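Local coordinates for protein NADPH-flavin oxidoreductase (Vibrio harveyi, PDB 1BKJ) that catalyses the NADPH-dependent reduction of FMN to FMNH2, which it supplies to luciferase for bioluminescence, at residues 56-70 and 129-142. Numbering follows the deposited sequence.
Sequences KRNELAQFAGNQAYV and IGGLRNSAAQVDEL. With FMN (flavin mononucleotide), chain D.
Phe63 lies against the helix 136-142, with CB of Gln138 over one face of its ring, 3.9 Å from the centroid, in a CH-pi contact. CD2 of Leu142 meets the ring edge near its plane. The side chains of Phe63 and Val139 pass in opposite directions, with Phe63 CB 3.7 Å from Val139 CG2. Leu142 is a knob in a hole formed by Lys56, Glu59, Leu60 and Phe63. With CG anti to the backbone N (chi1 -175°), the branch points into this hole; CD2 meets Glu59 CB and Phe63 CE2, and CD1 lies by the Glu59 carboxylate. The two helix segments run nearly antiparallel, at 166°. The extended Lys56 reaches Leu142 O with NZ at 3.1 Å, and the same NZ bonds Asn179 O of the second subunit. Deeper in, CD2 of Leu60 touches Val139 and Leu132. CB of Ala64 rests 3.7 Å from CG2 of Ile129, whose CD1 meets the edge of the Tyr69 ring.

This apolar layer ends at the flavin. The Gln67 amide pairs with the pyrimidine edge: OE1 accepts from FMN N3 at 2.8 Å, and NE2 donates to FMN O4. NE2 also donates to Ala64 O at 2.7 Å, nearly straight, which fixes the amide's rotation. From the other segment, Gly130 N donates to FMN N5 at 3.0 Å and Gly131 N to FMN O4. Gln67 and the backbone of Gly130-Gly131 thus hold the N3-O4-N5 edge of the isoalloxazine, in the FMN site of a nitroreductase-family flavin reductase.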
loop_
_atom_site.group_PDB
_atom_site.type_symbol
_atom_site.label_atom_id
_atom_site.label_comp_id
_atom_site.label_asym_id
_atom_site.label_seq_id
_atom_site.Cartn_x
_atom_site.Cartn_y
_atom_site.Cartn_z
ATOM N N LYS A 56 -5.102 21.804 -15.261
ATOM C CA LYS A 56 -5.602 20.752 -14.365
ATOM C C LYS A 56 -4.685 20.643 -13.145
ATOM O O LYS A 56 -5.171 20.448 -12.036
ATOM C CB LYS A 56 -5.713 19.403 -15.075
ATOM C CG LYS A 56 -6.943 19.303 -15.945
ATOM C CD LYS A 56 -7.229 17.881 -16.366
ATOM C CE LYS A 56 -8.482 17.825 -17.227
ATOM N NZ LYS A 56 -9.001 16.430 -17.304
ATOM N N ARG A 57 -3.382 20.867 -13.353
ATOM C CA ARG A 57 -2.356 20.843 -12.285
ATOM C C ARG A 57 -2.527 21.967 -11.273
ATOM O O ARG A 57 -2.235 21.780 -10.088
ATOM C CB ARG A 57 -0.954 20.969 -12.864
ATOM C CG ARG A 57 -0.422 19.735 -13.494
ATOM C CD ARG A 57 0.360 18.910 -12.505
ATOM N NE ARG A 57 1.377 18.168 -13.241
ATOM C CZ ARG A 57 2.684 18.279 -13.045
ATOM N NH1 ARG A 57 3.165 19.090 -12.114
ATOM N NH2 ARG A 57 3.513 17.631 -13.848
ATOM N N ASN A 58 -2.950 23.141 -11.761
ATOM C CA ASN A 58 -3.181 24.309 -10.918
ATOM C C ASN A 58 -4.419 24.039 -10.041
ATOM O O ASN A 58 -4.396 24.284 -8.820
ATOM C CB ASN A 58 -3.359 25.569 -11.784
ATOM N N GLU A 59 -5.436 23.415 -10.647
ATOM C CA GLU A 59 -6.675 23.070 -9.951
ATOM C C GLU A 59 -6.415 21.955 -8.925
ATOM O O GLU A 59 -6.966 22.000 -7.817
ATOM C CB GLU A 59 -7.775 22.650 -10.938
ATOM C CG GLU A 59 -8.290 23.788 -11.831
ATOM C CD GLU A 59 -9.371 23.347 -12.833
ATOM O OE1 GLU A 59 -10.561 23.358 -12.458
ATOM O OE2 GLU A 59 -9.041 23.006 -13.997
ATOM N N LEU A 60 -5.532 21.007 -9.267
ATOM C CA LEU A 60 -5.184 19.903 -8.359
ATOM C C LEU A 60 -4.364 20.349 -7.146
ATOM O O LEU A 60 -4.537 19.807 -6.052
ATOM C CB LEU A 60 -4.486 18.758 -9.094
ATOM C CG LEU A 60 -5.410 17.865 -9.935
ATOM C CD1 LEU A 60 -4.599 16.974 -10.830
ATOM C CD2 LEU A 60 -6.337 17.059 -9.054
ATOM N N ALA A 61 -3.530 21.376 -7.324
ATOM C CA ALA A 61 -2.725 21.923 -6.227
ATOM C C ALA A 61 -3.636 22.559 -5.188
ATOM O O ALA A 61 -3.425 22.393 -3.998
ATOM C CB ALA A 61 -1.705 22.941 -6.755
ATOM N N GLN A 62 -4.710 23.190 -5.664
ATOM C CA GLN A 62 -5.702 23.828 -4.810
ATOM C C GLN A 62 -6.524 22.755 -4.101
ATOM O O GLN A 62 -6.749 22.836 -2.889
ATOM C CB GLN A 62 -6.615 24.731 -5.647
ATOM C CG GLN A 62 -7.659 25.502 -4.864
ATOM C CD GLN A 62 -8.492 26.363 -5.760
ATOM O OE1 GLN A 62 -7.991 27.314 -6.372
ATOM N NE2 GLN A 62 -9.765 26.024 -5.878
ATOM N N PHE A 63 -6.905 21.719 -4.852
ATOM C CA PHE A 63 -7.696 20.624 -4.307
ATOM C C PHE A 63 -6.929 19.777 -3.306
ATOM O O PHE A 63 -7.532 19.054 -2.527
ATOM C CB PHE A 63 -8.267 19.758 -5.429
ATOM C CG PHE A 63 -9.431 20.380 -6.165
ATOM C CD1 PHE A 63 -10.277 21.314 -5.535
ATOM C CD2 PHE A 63 -9.682 20.038 -7.504
ATOM C CE1 PHE A 63 -11.361 21.910 -6.230
ATOM C CE2 PHE A 63 -10.762 20.621 -8.216
ATOM C CZ PHE A 63 -11.603 21.561 -7.577
ATOM N N ALA A 64 -5.603 19.911 -3.313
ATOM C CA ALA A 64 -4.717 19.205 -2.390
ATOM C C ALA A 64 -4.486 20.025 -1.121
ATOM O O ALA A 64 -3.826 19.560 -0.193
ATOM C CB ALA A 64 -3.379 18.897 -3.068
ATOM N N GLY A 65 -5.039 21.239 -1.088
ATOM C CA GLY A 65 -4.893 22.126 0.061
ATOM C C GLY A 65 -3.809 23.155 -0.145
ATOM O O GLY A 65 -3.050 23.453 0.781
ATOM N N ASN A 66 -3.765 23.706 -1.362
ATOM C CA ASN A 66 -2.772 24.699 -1.800
ATOM C C ASN A 66 -1.325 24.235 -1.585
ATOM O O ASN A 66 -0.503 24.931 -0.973
ATOM C CB ASN A 66 -3.033 26.089 -1.195
ATOM C CG ASN A 66 -4.289 26.736 -1.745
ATOM O OD1 ASN A 66 -4.537 26.736 -2.957
ATOM N ND2 ASN A 66 -5.089 27.297 -0.858
ATOM N N GLN A 67 -1.048 23.007 -2.019
ATOM C CA GLN A 67 0.297 22.443 -1.912
ATOM C C GLN A 67 0.943 22.738 -3.267
ATOM O O GLN A 67 0.675 22.051 -4.255
ATOM C CB GLN A 67 0.229 20.942 -1.595
ATOM C CG GLN A 67 -0.451 20.641 -0.245
ATOM C CD GLN A 67 -0.272 19.204 0.207
ATOM O OE1 GLN A 67 0.844 18.736 0.348
ATOM N NE2 GLN A 67 -1.378 18.505 0.450
ATOM N N ALA A 68 1.728 23.821 -3.300
ATOM C CA ALA A 68 2.400 24.337 -4.499
ATOM C C ALA A 68 3.244 23.364 -5.329
ATOM O O ALA A 68 3.275 23.464 -6.561
ATOM C CB ALA A 68 3.220 25.575 -4.141
ATOM N N TYR A 69 3.880 22.406 -4.666
ATOM C CA TYR A 69 4.700 21.412 -5.336
ATOM C C TYR A 69 3.937 20.433 -6.243
ATOM O O TYR A 69 4.538 19.663 -6.982
ATOM C CB TYR A 69 5.589 20.681 -4.334
ATOM C CG TYR A 69 4.988 20.483 -2.965
ATOM C CD1 TYR A 69 5.071 21.506 -1.997
ATOM C CD2 TYR A 69 4.324 19.281 -2.625
ATOM C CE1 TYR A 69 4.506 21.341 -0.706
ATOM C CE2 TYR A 69 3.750 19.102 -1.340
ATOM C CZ TYR A 69 3.846 20.139 -0.390
ATOM O OH TYR A 69 3.305 19.988 0.865
ATOM N N VAL A 70 2.609 20.495 -6.209
ATOM C CA VAL A 70 1.780 19.671 -7.086
ATOM C C VAL A 70 1.845 20.326 -8.471
ATOM O O VAL A 70 1.825 19.629 -9.476
ATOM C CB VAL A 70 0.338 19.586 -6.574
ATOM C CG1 VAL A 70 -0.598 18.951 -7.608
ATOM C CG2 VAL A 70 0.295 18.812 -5.275
ATOM N N ILE A 129 0.761 12.585 -2.037
ATOM C CA ILE A 129 -0.206 13.662 -1.793
ATOM C C ILE A 129 -1.585 13.066 -1.459
ATOM O O ILE A 129 -2.394 12.794 -2.357
ATOM C CB ILE A 129 -0.312 14.670 -3.021
ATOM C CG1 ILE A 129 1.070 15.250 -3.411
ATOM C CG2 ILE A 129 -1.312 15.816 -2.726
ATOM C CD1 ILE A 129 1.750 16.116 -2.368
ATOM N N GLY A 130 -1.832 12.860 -0.164
ATOM C CA GLY A 130 -3.105 12.324 0.289
ATOM C C GLY A 130 -4.133 13.422 0.498
ATOM O O GLY A 130 -5.320 13.138 0.686
ATOM N N GLY A 131 -3.668 14.675 0.423
ATOM C CA GLY A 131 -4.507 15.852 0.579
ATOM C C GLY A 131 -5.651 15.961 -0.415
ATOM O O GLY A 131 -6.640 16.624 -0.126
ATOM N N LEU A 132 -5.523 15.293 -1.563
ATOM C CA LEU A 132 -6.553 15.262 -2.603
ATOM C C LEU A 132 -7.887 14.712 -2.107
ATOM O O LEU A 132 -8.944 15.088 -2.622
ATOM C CB LEU A 132 -6.092 14.398 -3.788
ATOM C CG LEU A 132 -4.980 14.927 -4.699
ATOM C CD1 LEU A 132 -4.692 13.906 -5.802
ATOM C CD2 LEU A 132 -5.392 16.267 -5.294
ATOM N N ARG A 133 -7.829 13.845 -1.092
ATOM C CA ARG A 133 -9.028 13.211 -0.502
ATOM C C ARG A 133 -9.969 14.171 0.235
ATOM O O ARG A 133 -11.170 13.902 0.347
ATOM C CB ARG A 133 -8.661 12.024 0.404
ATOM C CG ARG A 133 -8.144 10.806 -0.363
ATOM C CD ARG A 133 -8.230 9.505 0.455
ATOM N NE ARG A 133 -7.573 9.592 1.753
ATOM C CZ ARG A 133 -6.268 9.452 1.973
ATOM N NH1 ARG A 133 -5.417 9.207 0.981
ATOM N NH2 ARG A 133 -5.802 9.598 3.202
ATOM N N ASN A 134 -9.442 15.324 0.654
ATOM C CA ASN A 134 -10.260 16.326 1.336
ATOM C C ASN A 134 -11.240 17.031 0.355
ATOM O O ASN A 134 -12.266 17.576 0.764
ATOM C CB ASN A 134 -9.372 17.312 2.112
ATOM C CG ASN A 134 -10.115 17.979 3.260
ATOM O OD1 ASN A 134 -10.800 17.309 4.047
ATOM N ND2 ASN A 134 -10.034 19.307 3.331
ATOM N N SER A 135 -10.940 16.926 -0.941
ATOM C CA SER A 135 -11.756 17.464 -2.038
ATOM C C SER A 135 -11.968 16.321 -3.047
ATOM O O SER A 135 -11.934 16.537 -4.261
ATOM C CB SER A 135 -11.023 18.619 -2.722
ATOM O OG SER A 135 -10.985 19.771 -1.897
ATOM N N ALA A 136 -12.229 15.116 -2.528
ATOM C CA ALA A 136 -12.406 13.894 -3.332
ATOM C C ALA A 136 -13.373 13.947 -4.517
ATOM O O ALA A 136 -12.963 13.657 -5.635
ATOM C CB ALA A 136 -12.731 12.717 -2.432
ATOM N N ALA A 137 -14.614 14.381 -4.285
ATOM C CA ALA A 137 -15.641 14.484 -5.334
ATOM C C ALA A 137 -15.252 15.456 -6.465
ATOM O O ALA A 137 -15.478 15.167 -7.645
ATOM C CB ALA A 137 -16.982 14.883 -4.728
ATOM N N GLN A 138 -14.599 16.564 -6.108
ATOM C CA GLN A 138 -14.155 17.550 -7.093
ATOM C C GLN A 138 -12.982 17.048 -7.949
ATOM O O GLN A 138 -12.957 17.277 -9.155
ATOM C CB GLN A 138 -13.799 18.865 -6.408
ATOM C CG GLN A 138 -14.942 19.500 -5.599
ATOM C CD GLN A 138 -14.763 19.299 -4.095
ATOM O OE1 GLN A 138 -14.963 18.193 -3.559
ATOM N NE2 GLN A 138 -14.348 20.368 -3.406
ATOM N N VAL A 139 -12.041 16.327 -7.328
ATOM C CA VAL A 139 -10.873 15.748 -8.021
ATOM C C VAL A 139 -11.361 14.639 -8.969
ATOM O O VAL A 139 -10.915 14.557 -10.114
ATOM C CB VAL A 139 -9.842 15.167 -6.994
ATOM C CG1 VAL A 139 -8.729 14.364 -7.686
ATOM C CG2 VAL A 139 -9.236 16.285 -6.197
ATOM N N ASP A 140 -12.311 13.837 -8.481
ATOM C CA ASP A 140 -12.925 12.722 -9.218
ATOM C C ASP A 140 -13.612 13.201 -10.505
ATOM O O ASP A 140 -13.471 12.572 -11.550
ATOM C CB ASP A 140 -13.923 12.019 -8.294
ATOM C CG ASP A 140 -14.527 10.774 -8.901
ATOM O OD1 ASP A 140 -15.396 10.899 -9.781
ATOM O OD2 ASP A 140 -14.171 9.664 -8.456
ATOM N N GLU A 141 -14.326 14.323 -10.419
ATOM C CA GLU A 141 -15.019 14.905 -11.564
ATOM C C GLU A 141 -14.024 15.508 -12.552
ATOM O O GLU A 141 -14.185 15.357 -13.767
ATOM C CB GLU A 141 -16.030 15.963 -11.104
ATOM N N LEU A 142 -12.962 16.129 -12.026
ATOM C CA LEU A 142 -11.914 16.769 -12.847
ATOM C C LEU A 142 -11.182 15.767 -13.733
ATOM O O LEU A 142 -10.924 16.040 -14.915
ATOM C CB LEU A 142 -10.907 17.516 -11.947
ATOM C CG LEU A 142 -9.791 18.361 -12.575
ATOM C CD1 LEU A 142 -10.377 19.411 -13.512
ATOM C CD2 LEU A 142 -8.995 19.024 -11.478
HETATM N N1 FMN D . 3.193 15.066 2.463
HETATM C C2 FMN D . 2.783 16.311 2.047
HETATM O O2 FMN D . 3.413 17.329 2.177
HETATM N N3 FMN D . 1.497 16.305 1.524
HETATM C C4 FMN D . 0.546 15.243 1.583
HETATM O O4 FMN D . -0.582 15.466 1.185
HETATM C C4A FMN D . 1.056 14.019 2.130
HETATM N N5 FMN D . 0.251 12.900 1.954
HETATM C C5A FMN D . 0.762 11.614 2.189
HETATM C C6 FMN D . -0.040 10.537 1.859
HETATM C C7 FMN D . 0.438 9.237 2.013
HETATM C C7M FMN D . -0.433 8.087 1.424
HETATM C C8 FMN D . 1.739 9.024 2.554
HETATM C C8M FMN D . 2.284 7.672 2.880
HETATM C C9 FMN D . 2.540 10.086 2.884
HETATM C C9A FMN D . 2.072 11.424 2.698
HETATM N N10 FMN D . 2.884 12.593 2.932
HETATM C C10 FMN D . 2.420 13.882 2.562
HETATM C "C1'" FMN D . 4.210 12.491 3.232
HETATM C "C2'" FMN D . 4.621 12.666 4.676
HETATM O "O2'" FMN D . 4.029 13.581 5.497
HETATM C "C3'" FMN D . 5.759 11.870 5.161
HETATM O "O3'" FMN D . 5.937 10.606 4.574
HETATM C "C4'" FMN D . 6.290 11.974 6.565
HETATM O "O4'" FMN D . 5.931 13.070 7.371
HETATM C "C5'" FMN D . 7.460 11.213 6.972
HETATM O "O5'" FMN D . 8.543 11.985 6.370
HETATM P P FMN D . 9.503 11.455 5.164
HETATM O O1P FMN D . 10.276 10.394 5.782
HETATM O O2P FMN D . 10.226 12.684 4.757
HETATM O O3P FMN D . 8.664 10.837 4.111
#